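ADP-ribosylating toxin CARDS (Mycoplasma pneumoniae, PDB 4TLV) transfers the ADP-ribosyl group from NAD+ to multiple target proteins in vitro and causes vacuolization in mammalian cells, acting as the main virulence factor of the bacterium. Local coordinates at residues Leu102-Gln107 with Lys525-Arg530; Val220-Ser225 with His428-Thr433; Ile314-Trp317 with Ile323-Lys326. All coordinates share one frame; numbering follows the deposited sequence.

Overall arrangement
Two of the three contacts join the N-terminal part of the chain to its C-terminal domains; the third lies within D2. Interaction 1 joins the transferase domain to D3, and interaction 2 joins a turn in the region assigned to the NAD+-binding pocket to the end of D2; their centres lie about 35 Å apart, on opposite sides of the chain's centre. Interaction 3 is a hairpin within D2, with its centre about 12 Å from that of interaction 2. These two touch directly: Trp317 CZ3 packs on Val432 O at 3.4 Å, and Phe431 CD1 on Phe315 O at 3.6 Å. Interaction 3 lies about 34 Å, centre to centre, from interaction 1.

Interaction 1 of 3, residues Leu102-Gln107 with Lys525-Arg530; sequences LMRQRQ and KWYFSR
The first torsions bring the Arg104 methylenes and the Tyr527 ring together: in Arg104 CG stands beside the backbone N (chi1 -64°), while in Tyr527 CG lies between the backbone N and the carbonyl carbon (chi1 65°), and the phenol ring slides under the arginine's aliphatic base. Arg104 CB sits over one face of the ring, displaced toward its hydroxyl end, 3.4 Å from Tyr527 CZ. This is a CH-pi contact, with Arg104 CB 3.7 Å from the Tyr527 ring centroid and 24° off the ring normal. The arginine chain then bends at chi2 and chi3 and carries its guanidinium away from strand 526-529, to hydrogen bonds from NH1 to Gln119 OE1 and from NH2 to Tyr549 O. Its methylene base thus packs on D3, while its charged end links a helix of the transferase domain to a D3 loop.

Gln105 comes to the same ring from its edge, near the ring plane, with Gln105 CG 3.5 Å from Tyr527 OH. That hydroxyl is hydrogen-bonded to Asn552 OD1, and Asn552 ND2 in turn bonds the carbonyl of Arg104, so one asparagine serves both sides of the interface. The extended glutamine chain brings NE2 within 3.4 Å of Ser529 OG. Both groups bond Asp101 OD1, and Gln105 NE2 also bonds Asp531 OD1; the amide is held from both domains.

The helix stops here in a Schellman motif: Arg106 has positive phi, Gln107 N bonds Leu102 O at 2.9 Å, and a weak bond runs from Arg106 N to Met103 O. The C-terminal turn of helix 92-104, backed by helix 115-126 through Met103, faces strand 526-529, an outermost strand of the D3 sheet whose inner neighbour is strand 543-548.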
loop_
_atom_site.group_PDB
_atom_site.type_symbol
_atom_site.label_atom_id
_atom_site.label_comp_id
_atom_site.label_asym_id
_atom_site.label_seq_id
_atom_site.Cartn_x
_atom_site.Cartn_y
_atom_site.Cartn_z
ATOM N N LEU A 102 -12.568 3.451 -17.536
ATOM C CA LEU A 102 -13.561 4.181 -18.319
ATOM C C LEU A 102 -12.911 5.211 -19.258
ATOM O O LEU A 102 -13.299 5.326 -20.422
ATOM C CB LEU A 102 -14.598 4.835 -17.413
ATOM C CG LEU A 102 -15.439 3.835 -16.600
ATOM C CD1 LEU A 102 -16.207 4.554 -15.544
ATOM C CD2 LEU A 102 -16.372 3.030 -17.506
ATOM N N MET A 103 -11.931 5.959 -18.757
ATOM C CA MET A 103 -11.214 6.927 -19.580
ATOM C C MET A 103 -10.486 6.274 -20.755
ATOM O O MET A 103 -10.515 6.799 -21.864
ATOM C CB MET A 103 -10.253 7.778 -18.740
ATOM C CG MET A 103 -10.982 8.699 -17.764
ATOM S SD MET A 103 -9.871 9.862 -16.957
ATOM C CE MET A 103 -8.585 8.753 -16.393
ATOM N N ARG A 104 -9.836 5.134 -20.527
ATOM C CA ARG A 104 -9.121 4.477 -21.617
ATOM C C ARG A 104 -10.095 3.906 -22.653
ATOM O O ARG A 104 -9.760 3.820 -23.830
ATOM C CB ARG A 104 -8.221 3.344 -21.119
ATOM C CG ARG A 104 -7.076 3.775 -20.202
ATOM C CD ARG A 104 -6.253 4.948 -20.748
ATOM N NE ARG A 104 -5.659 4.710 -22.074
ATOM C CZ ARG A 104 -4.873 5.585 -22.697
ATOM N NH1 ARG A 104 -4.575 6.735 -22.114
ATOM N NH2 ARG A 104 -4.378 5.315 -23.902
ATOM N N GLN A 105 -11.278 3.485 -22.207
ATOM C CA GLN A 105 -12.267 2.905 -23.121
ATOM C C GLN A 105 -13.116 4.007 -23.746
ATOM O O GLN A 105 -14.034 3.725 -24.510
ATOM C CB GLN A 105 -13.168 1.880 -22.404
ATOM C CG GLN A 105 -12.433 0.655 -21.842
ATOM C CD GLN A 105 -13.332 -0.572 -21.719
ATOM O OE1 GLN A 105 -13.888 -1.042 -22.714
ATOM N NE2 GLN A 105 -13.466 -1.104 -20.503
ATOM N N ARG A 106 -12.821 5.255 -23.391
ATOM C CA ARG A 106 -13.507 6.431 -23.931
ATOM C C ARG A 106 -14.989 6.548 -23.535
ATOM O O ARG A 106 -15.848 6.861 -24.362
ATOM C CB ARG A 106 -13.322 6.491 -25.460
ATOM C CG ARG A 106 -11.850 6.577 -25.866
ATOM C CD ARG A 106 -11.623 6.245 -27.341
ATOM N NE ARG A 106 -10.219 6.418 -27.708
ATOM C CZ ARG A 106 -9.537 7.549 -27.525
ATOM N NH1 ARG A 106 -10.134 8.605 -26.976
ATOM N NH2 ARG A 106 -8.259 7.629 -27.888
ATOM N N GLN A 107 -15.282 6.336 -22.257
ATOM C CA GLN A 107 -16.660 6.375 -21.778
ATOM C C GLN A 107 -16.832 7.471 -20.751
ATOM O O GLN A 107 -17.637 7.370 -19.827
ATOM C CB GLN A 107 -17.056 5.007 -21.217
ATOM C CG GLN A 107 -16.912 3.896 -22.258
ATOM C CD GLN A 107 -17.003 2.489 -21.679
ATOM O OE1 GLN A 107 -17.321 2.305 -20.506
ATOM N NE2 GLN A 107 -16.730 1.487 -22.511
ATOM N N LYS A 525 2.081 -0.871 -21.825
ATOM C CA LYS A 525 1.128 -0.392 -20.807
ATOM C C LYS A 525 -0.233 -1.088 -20.852
ATOM O O LYS A 525 -0.845 -1.205 -21.918
ATOM C CB LYS A 525 0.955 1.128 -20.920
ATOM C CG LYS A 525 2.271 1.886 -20.768
ATOM C CD LYS A 525 2.038 3.359 -20.562
ATOM C CE LYS A 525 3.361 4.054 -20.225
ATOM N NZ LYS A 525 3.145 5.514 -20.136
ATOM N N TRP A 526 -0.715 -1.514 -19.680
ATOM C CA TRP A 526 -1.957 -2.275 -19.569
ATOM C C TRP A 526 -2.842 -1.723 -18.453
ATOM O O TRP A 526 -2.355 -1.091 -17.516
ATOM C CB TRP A 526 -1.652 -3.747 -19.291
ATOM C CG TRP A 526 -0.760 -4.345 -20.307
ATOM C CD1 TRP A 526 0.606 -4.298 -20.333
ATOM C CD2 TRP A 526 -1.162 -5.063 -21.475
ATOM N NE1 TRP A 526 1.080 -4.944 -21.451
ATOM C CE2 TRP A 526 0.014 -5.431 -22.166
ATOM C CE3 TRP A 526 -2.402 -5.438 -22.004
ATOM C CZ2 TRP A 526 -0.013 -6.161 -23.360
ATOM C CZ3 TRP A 526 -2.429 -6.171 -23.198
ATOM C CH2 TRP A 526 -1.243 -6.517 -23.858
ATOM N N TYR A 527 -4.144 -1.969 -18.557
ATOM C CA TYR A 527 -5.063 -1.603 -17.479
ATOM C C TYR A 527 -6.139 -2.663 -17.310
ATOM O O TYR A 527 -6.385 -3.470 -18.215
ATOM C CB TYR A 527 -5.682 -0.222 -17.722
ATOM C CG TYR A 527 -6.571 -0.163 -18.942
ATOM C CD1 TYR A 527 -6.032 0.002 -20.215
ATOM C CD2 TYR A 527 -7.954 -0.277 -18.822
ATOM C CE1 TYR A 527 -6.861 0.057 -21.345
ATOM C CE2 TYR A 527 -8.786 -0.224 -19.937
ATOM C CZ TYR A 527 -8.231 -0.058 -21.192
ATOM O OH TYR A 527 -9.060 -0.009 -22.295
ATOM N N PHE A 528 -6.765 -2.672 -16.135
ATOM C CA PHE A 528 -7.760 -3.683 -15.793
ATOM C C PHE A 528 -9.167 -3.111 -15.937
ATOM O O PHE A 528 -9.380 -1.913 -15.701
ATOM C CB PHE A 528 -7.539 -4.171 -14.353
ATOM C CG PHE A 528 -6.176 -4.782 -14.129
ATOM C CD1 PHE A 528 -5.068 -3.975 -13.908
ATOM C CD2 PHE A 528 -6.013 -6.163 -14.147
ATOM C CE1 PHE A 528 -3.806 -4.530 -13.715
ATOM C CE2 PHE A 528 -4.755 -6.735 -13.956
ATOM C CZ PHE A 528 -3.650 -5.919 -13.742
ATOM N N SER A 529 -10.109 -3.969 -16.330
ATOM C CA SER A 529 -11.509 -3.573 -16.556
ATOM C C SER A 529 -12.458 -4.538 -15.888
ATOM O O SER A 529 -12.311 -5.750 -16.026
ATOM C CB SER A 529 -11.855 -3.570 -18.055
ATOM O OG SER A 529 -10.991 -2.727 -18.784
ATOM N N ARG A 530 -13.455 -4.003 -15.192
ATOM C CA ARG A 530 -14.489 -4.831 -14.593
ATOM C C ARG A 530 -15.571 -5.190 -15.616
ATOM O O ARG A 530 -16.139 -6.266 -15.558
ATOM C CB ARG A 530 -15.119 -4.120 -13.372
ATOM C CG ARG A 530 -14.136 -3.877 -12.210
ATOM C CD ARG A 530 -14.751 -2.938 -11.169
ATOM N NE ARG A 530 -15.962 -3.532 -10.594
ATOM C CZ ARG A 530 -15.981 -4.319 -9.521
ATOM N NH1 ARG A 530 -14.854 -4.584 -8.863
ATOM N NH2 ARG A 530 -17.131 -4.820 -9.093
#

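Interaction 2 of 3, residues Val220-Ser225 with His428-Thr433; sequences VSEGTS and HAQFVT. With ACT (acetate ion), chain M.
A type I' beta turn from Ser221 to Thr224, in the region inferred to form the NAD+-binding pocket, presents Glu222 to the 3-10 turn at residues 429-431 near the end of D2. Glu222 reaches across at full length: its CG stands beside the backbone N (chi1 -71°), and the chain beyond is extended, delivering the carboxylate to Thr433. Glu222 OE1 lies 2.6 Å from Thr433 OG1, and the two side chains cross at about a right angle.

The same threonine hydroxyl, Thr433 OG1, is 2.7 Å from Gln430 O, so its one proton has two acceptors within reach. The other carboxylate oxygen, Glu222 OE2, rests 3.5 Å from Gln430 CB, with the carboxylate and amide planes nearly perpendicular at 87°. The Gln430 amide does its polar work on the linker instead, OE1 accepting from Glu273 N and NE2 donating to Glu271 O, both in the KELED motif. The linker also grips the turn, since Glu222 N bonds Glu271 OE1 and Gly223 N bonds Ser268 OG.

Within the turn, Thr224 N bonds Ser221 O at 3.0 Å, and a weak bond from Thr224 OG1 reaches the same carbonyl. On the D2 side Thr433 N bonds Gln430 O at 3.1 Å, while Ala429 N donates to an acetate oxygen, O, at 2.9 Å. This acetate, probably from the crystallisation liquor, also bonds His163 ND1.

Three parts of the chain converge here: the pocket-region turn, the linker and the end of D2. With Glu222 at the first corner position and Gly223 at the second, both at positive phi, and Val220 N bonding Thr224 O beside the closing bond, the backbone has the form of a type I' turn.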
loop_
_atom_site.group_PDB
_atom_site.type_symbol
_atom_site.label_atom_id
_atom_site.label_comp_id
_atom_site.label_asym_id
_atom_site.label_seq_id
_atom_site.Cartn_x
_atom_site.Cartn_y
_atom_site.Cartn_z
ATOM N N VAL A 220 4.286 15.277 5.345
ATOM C CA VAL A 220 4.281 14.651 6.671
ATOM C C VAL A 220 5.589 13.930 7.017
ATOM O O VAL A 220 5.587 12.950 7.766
ATOM C CB VAL A 220 3.042 13.737 6.887
ATOM C CG1 VAL A 220 1.772 14.586 6.938
ATOM C CG2 VAL A 220 2.954 12.646 5.784
ATOM N N SER A 221 6.684 14.444 6.453
ATOM C CA SER A 221 8.063 14.049 6.762
ATOM C C SER A 221 8.567 12.893 5.914
ATOM O O SER A 221 7.786 12.083 5.416
ATOM C CB SER A 221 8.268 13.731 8.248
ATOM O OG SER A 221 7.760 14.766 9.071
ATOM N N GLU A 222 9.883 12.859 5.744
ATOM C CA GLU A 222 10.558 11.817 4.988
ATOM C C GLU A 222 9.995 11.646 3.582
ATOM O O GLU A 222 9.931 10.537 3.054
ATOM C CB GLU A 222 10.540 10.503 5.755
ATOM C CG GLU A 222 11.467 10.559 6.950
ATOM C CD GLU A 222 11.443 9.286 7.754
ATOM O OE1 GLU A 222 10.347 8.898 8.220
ATOM O OE2 GLU A 222 12.524 8.690 7.905
ATOM N N GLY A 223 9.616 12.765 2.982
ATOM C CA GLY A 223 9.187 12.768 1.590
ATOM C C GLY A 223 7.733 12.381 1.395
ATOM O O GLY A 223 7.240 12.346 0.261
ATOM N N THR A 224 7.048 12.091 2.490
ATOM C CA THR A 224 5.701 11.523 2.433
ATOM C C THR A 224 4.640 12.597 2.215
ATOM O O THR A 224 4.673 13.631 2.869
ATOM C CB THR A 224 5.401 10.734 3.734
ATOM O OG1 THR A 224 6.411 9.740 3.901
ATOM C CG2 THR A 224 4.038 10.058 3.685
ATOM N N SER A 225 3.727 12.351 1.274
ATOM C CA SER A 225 2.594 13.239 1.015
ATOM C C SER A 225 1.352 12.713 1.720
ATOM O O SER A 225 1.131 11.506 1.750
ATOM C CB SER A 225 2.288 13.279 -0.493
ATOM O OG SER A 225 3.445 13.550 -1.250
ATOM N N HIS A 428 19.885 4.408 13.870
ATOM C CA HIS A 428 19.490 5.812 13.947
ATOM C C HIS A 428 17.975 5.970 13.976
ATOM O O HIS A 428 17.243 5.091 13.526
ATOM C CB HIS A 428 20.182 6.645 12.883
ATOM C CG HIS A 428 21.646 6.835 13.162
ATOM N ND1 HIS A 428 22.605 7.529 12.505
ATOM C CD2 HIS A 428 22.267 6.261 14.253
ATOM C CE1 HIS A 428 23.780 7.357 13.202
ATOM N NE2 HIS A 428 23.549 6.590 14.253
ATOM N N ALA A 429 17.514 7.077 14.547
ATOM C CA ALA A 429 16.127 7.174 14.994
ATOM C C ALA A 429 15.117 7.067 13.853
ATOM O O ALA A 429 14.008 6.557 14.043
ATOM C CB ALA A 429 15.908 8.488 15.768
ATOM N N GLN A 430 15.482 7.551 12.668
ATOM C CA GLN A 430 14.484 7.593 11.594
ATOM C C GLN A 430 14.129 6.207 11.061
ATOM O O GLN A 430 13.091 6.032 10.436
ATOM C CB GLN A 430 14.888 8.540 10.456
ATOM C CG GLN A 430 16.000 8.018 9.570
ATOM C CD GLN A 430 16.326 9.011 8.486
ATOM O OE1 GLN A 430 16.109 8.618 7.239
ATOM N NE2 GLN A 430 16.748 10.141 8.773
ATOM N N PHE A 431 14.957 5.207 11.337
ATOM C CA PHE A 431 14.596 3.871 10.886
ATOM C C PHE A 431 13.213 3.448 11.377
ATOM O O PHE A 431 12.441 2.828 10.641
ATOM C CB PHE A 431 15.620 2.793 11.271
ATOM C CG PHE A 431 15.238 1.444 10.750
ATOM C CD1 PHE A 431 15.297 1.185 9.397
ATOM C CD2 PHE A 431 14.747 0.461 11.595
ATOM C CE1 PHE A 431 14.904 -0.059 8.896
ATOM C CE2 PHE A 431 14.371 -0.767 11.096
ATOM C CZ PHE A 431 14.446 -1.018 9.741
ATOM N N VAL A 432 12.881 3.790 12.622
ATOM C CA VAL A 432 11.623 3.341 13.201
ATOM C C VAL A 432 10.446 4.275 12.900
ATOM O O VAL A 432 9.487 4.364 13.675
ATOM C CB VAL A 432 11.763 3.062 14.716
ATOM C CG1 VAL A 432 12.808 1.954 14.935
ATOM C CG2 VAL A 432 12.146 4.331 15.464
ATOM N N THR A 433 10.521 4.940 11.744
ATOM C CA THR A 433 9.441 5.752 11.211
ATOM C C THR A 433 9.235 5.354 9.746
ATOM O O THR A 433 10.118 4.795 9.131
ATOM C CB THR A 433 9.775 7.255 11.276
ATOM O OG1 THR A 433 10.874 7.536 10.412
ATOM C CG2 THR A 433 10.155 7.660 12.718
HETATM C C ACT M . 20.320 9.113 16.397
HETATM O O ACT M . 19.506 8.997 15.448
HETATM O OXT ACT M . 21.061 10.124 16.386
HETATM C CH3 ACT M . 20.401 8.098 17.497
#

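Interaction 3 of 3, residues Ile314-Trp317 with Ile323-Lys326; sequences IFFW and ICLK
Phe316 and Cys324 form the tight middle of this antiparallel pair, while Ile314 and Lys326 make its looser outer end. Phe316 and Cys324 are a hydrogen-bonded pair: Phe316 N donates to Cys324 O at 2.9 Å, in the carbonyl plane, and Cys324 N returns a bond to Phe316 O at 2.8 Å, nearly along the C=O axis. On their face of the sheet the Phe316 ring folds over its partner, its CG set between the backbone N and the carbonyl carbon (chi1 61°). Cys324 CB lies over the ring face, 3.6 Å from Phe316 CZ, as a CH-pi contact; the sulfur is a more oblique neighbour, with Cys324 SG 4.6 Å from the Phe316 ring centroid.

The opposite face carries the non-hydrogen-bonded pairs Phe315 with Leu325 and Trp317 with Ile323. Phe315 and Leu325 run side by side in the same direction, and Leu325 CD2 sits over one ring face, toward the rim, 3.5 Å from Phe315 CE2. Next along, Ile323 CG1 meets Trp317 CD1 at 3.9 Å, the two side chains crossing. Leu337 touches Phe315 and Ile323 on this face, and Met366 touches Trp317 and Ile323, placing it against strands 335-340 and 364-368.

At the outer end Lys326 N still donates to Ile314 O, 29° out of the carbonyl plane. There Ile314 CG2 touches Lys326 CB at 3.8 Å, the two side chains lying side by side. Lys326 is exposed and carries its ammonium to a salt bridge with Asp274 of the KELED motif, whereas Phe315, Phe316 and Trp317 are buried. Strands 315-317 and 323-325, the second also joined by backbone bonds to strand 335-340, make a short antiparallel beta hairpin, one of the hairpins of the beta-trefoil domain D2.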
loop_
_atom_site.group_PDB
_atom_site.type_symbol
_atom_site.label_atom_id
_atom_site.label_comp_id
_atom_site.label_asym_id
_atom_site.label_seq_id
_atom_site.Cartn_x
_atom_site.Cartn_y
_atom_site.Cartn_z
ATOM N N ILE A 314 21.950 -1.730 4.556
ATOM C CA ILE A 314 21.095 -0.557 4.731
ATOM C C ILE A 314 19.634 -0.871 4.411
ATOM O O ILE A 314 19.316 -1.345 3.320
ATOM C CB ILE A 314 21.557 0.640 3.868
ATOM C CG1 ILE A 314 23.031 0.996 4.162
ATOM C CG2 ILE A 314 20.582 1.835 4.035
ATOM C CD1 ILE A 314 23.352 1.317 5.660
ATOM N N PHE A 315 18.755 -0.584 5.368
ATOM C CA PHE A 315 17.327 -0.846 5.223
ATOM C C PHE A 315 16.523 0.404 5.544
ATOM O O PHE A 315 17.015 1.312 6.212
ATOM C CB PHE A 315 16.863 -1.977 6.154
ATOM C CG PHE A 315 17.549 -3.300 5.894
ATOM C CD1 PHE A 315 18.808 -3.549 6.422
ATOM C CD2 PHE A 315 16.944 -4.276 5.124
ATOM C CE1 PHE A 315 19.459 -4.749 6.192
ATOM C CE2 PHE A 315 17.588 -5.492 4.881
ATOM C CZ PHE A 315 18.854 -5.724 5.420
ATOM N N PHE A 316 15.286 0.442 5.057
ATOM C CA PHE A 316 14.346 1.468 5.478
ATOM C C PHE A 316 12.958 0.874 5.622
ATOM O O PHE A 316 12.637 -0.141 5.000
ATOM C CB PHE A 316 14.353 2.670 4.514
ATOM C CG PHE A 316 13.954 2.334 3.101
ATOM C CD1 PHE A 316 12.612 2.319 2.734
ATOM C CD2 PHE A 316 14.916 2.109 2.124
ATOM C CE1 PHE A 316 12.235 2.034 1.421
ATOM C CE2 PHE A 316 14.548 1.831 0.803
ATOM C CZ PHE A 316 13.200 1.783 0.461
ATOM N N TRP A 317 12.142 1.510 6.454
ATOM C CA TRP A 317 10.777 1.083 6.690
ATOM C C TRP A 317 9.915 2.128 5.983
ATOM O O TRP A 317 10.038 3.320 6.271
ATOM C CB TRP A 317 10.519 1.077 8.199
ATOM C CG TRP A 317 9.167 0.555 8.644
ATOM C CD1 TRP A 317 8.451 -0.467 8.092
ATOM C CD2 TRP A 317 8.412 1.024 9.757
ATOM N NE1 TRP A 317 7.262 -0.641 8.783
ATOM C CE2 TRP A 317 7.229 0.254 9.820
ATOM C CE3 TRP A 317 8.617 2.030 10.714
ATOM C CZ2 TRP A 317 6.246 0.475 10.786
ATOM C CZ3 TRP A 317 7.655 2.233 11.679
ATOM C CH2 TRP A 317 6.477 1.461 11.706
ATOM N N ILE A 323 9.891 -3.313 5.140
ATOM C CA ILE A 323 11.295 -3.048 5.432
ATOM C C ILE A 323 12.092 -3.448 4.194
ATOM O O ILE A 323 12.189 -4.637 3.875
ATOM C CB ILE A 323 11.768 -3.872 6.659
ATOM C CG1 ILE A 323 10.920 -3.522 7.881
ATOM C CG2 ILE A 323 13.252 -3.630 6.927
ATOM C CD1 ILE A 323 11.028 -4.548 9.027
ATOM N N CYS A 324 12.636 -2.463 3.480
ATOM C CA CYS A 324 13.261 -2.704 2.183
ATOM C C CYS A 324 14.768 -2.512 2.240
ATOM O O CYS A 324 15.256 -1.638 2.966
ATOM C CB CYS A 324 12.734 -1.723 1.134
ATOM S SG CYS A 324 10.956 -1.608 0.962
ATOM N N LEU A 325 15.494 -3.304 1.446
ATOM C CA LEU A 325 16.916 -3.069 1.200
ATOM C C LEU A 325 17.037 -1.797 0.383
ATOM O O LEU A 325 16.224 -1.557 -0.505
ATOM C CB LEU A 325 17.528 -4.196 0.376
ATOM C CG LEU A 325 18.317 -5.297 1.064
ATOM C CD1 LEU A 325 18.940 -6.235 0.004
ATOM C CD2 LEU A 325 19.394 -4.712 1.983
ATOM N N LYS A 326 18.060 -0.996 0.663
ATOM C CA LYS A 326 18.229 0.280 -0.018
ATOM C C LYS A 326 18.346 0.151 -1.534
ATOM O O LYS A 326 17.666 0.870 -2.261
ATOM C CB LYS A 326 19.456 1.035 0.519
ATOM C CG LYS A 326 19.812 2.298 -0.275
ATOM C CD LYS A 326 21.134 2.891 0.234
ATOM C CE LYS A 326 21.629 4.019 -0.646
ATOM N NZ LYS A 326 20.648 5.125 -0.688
#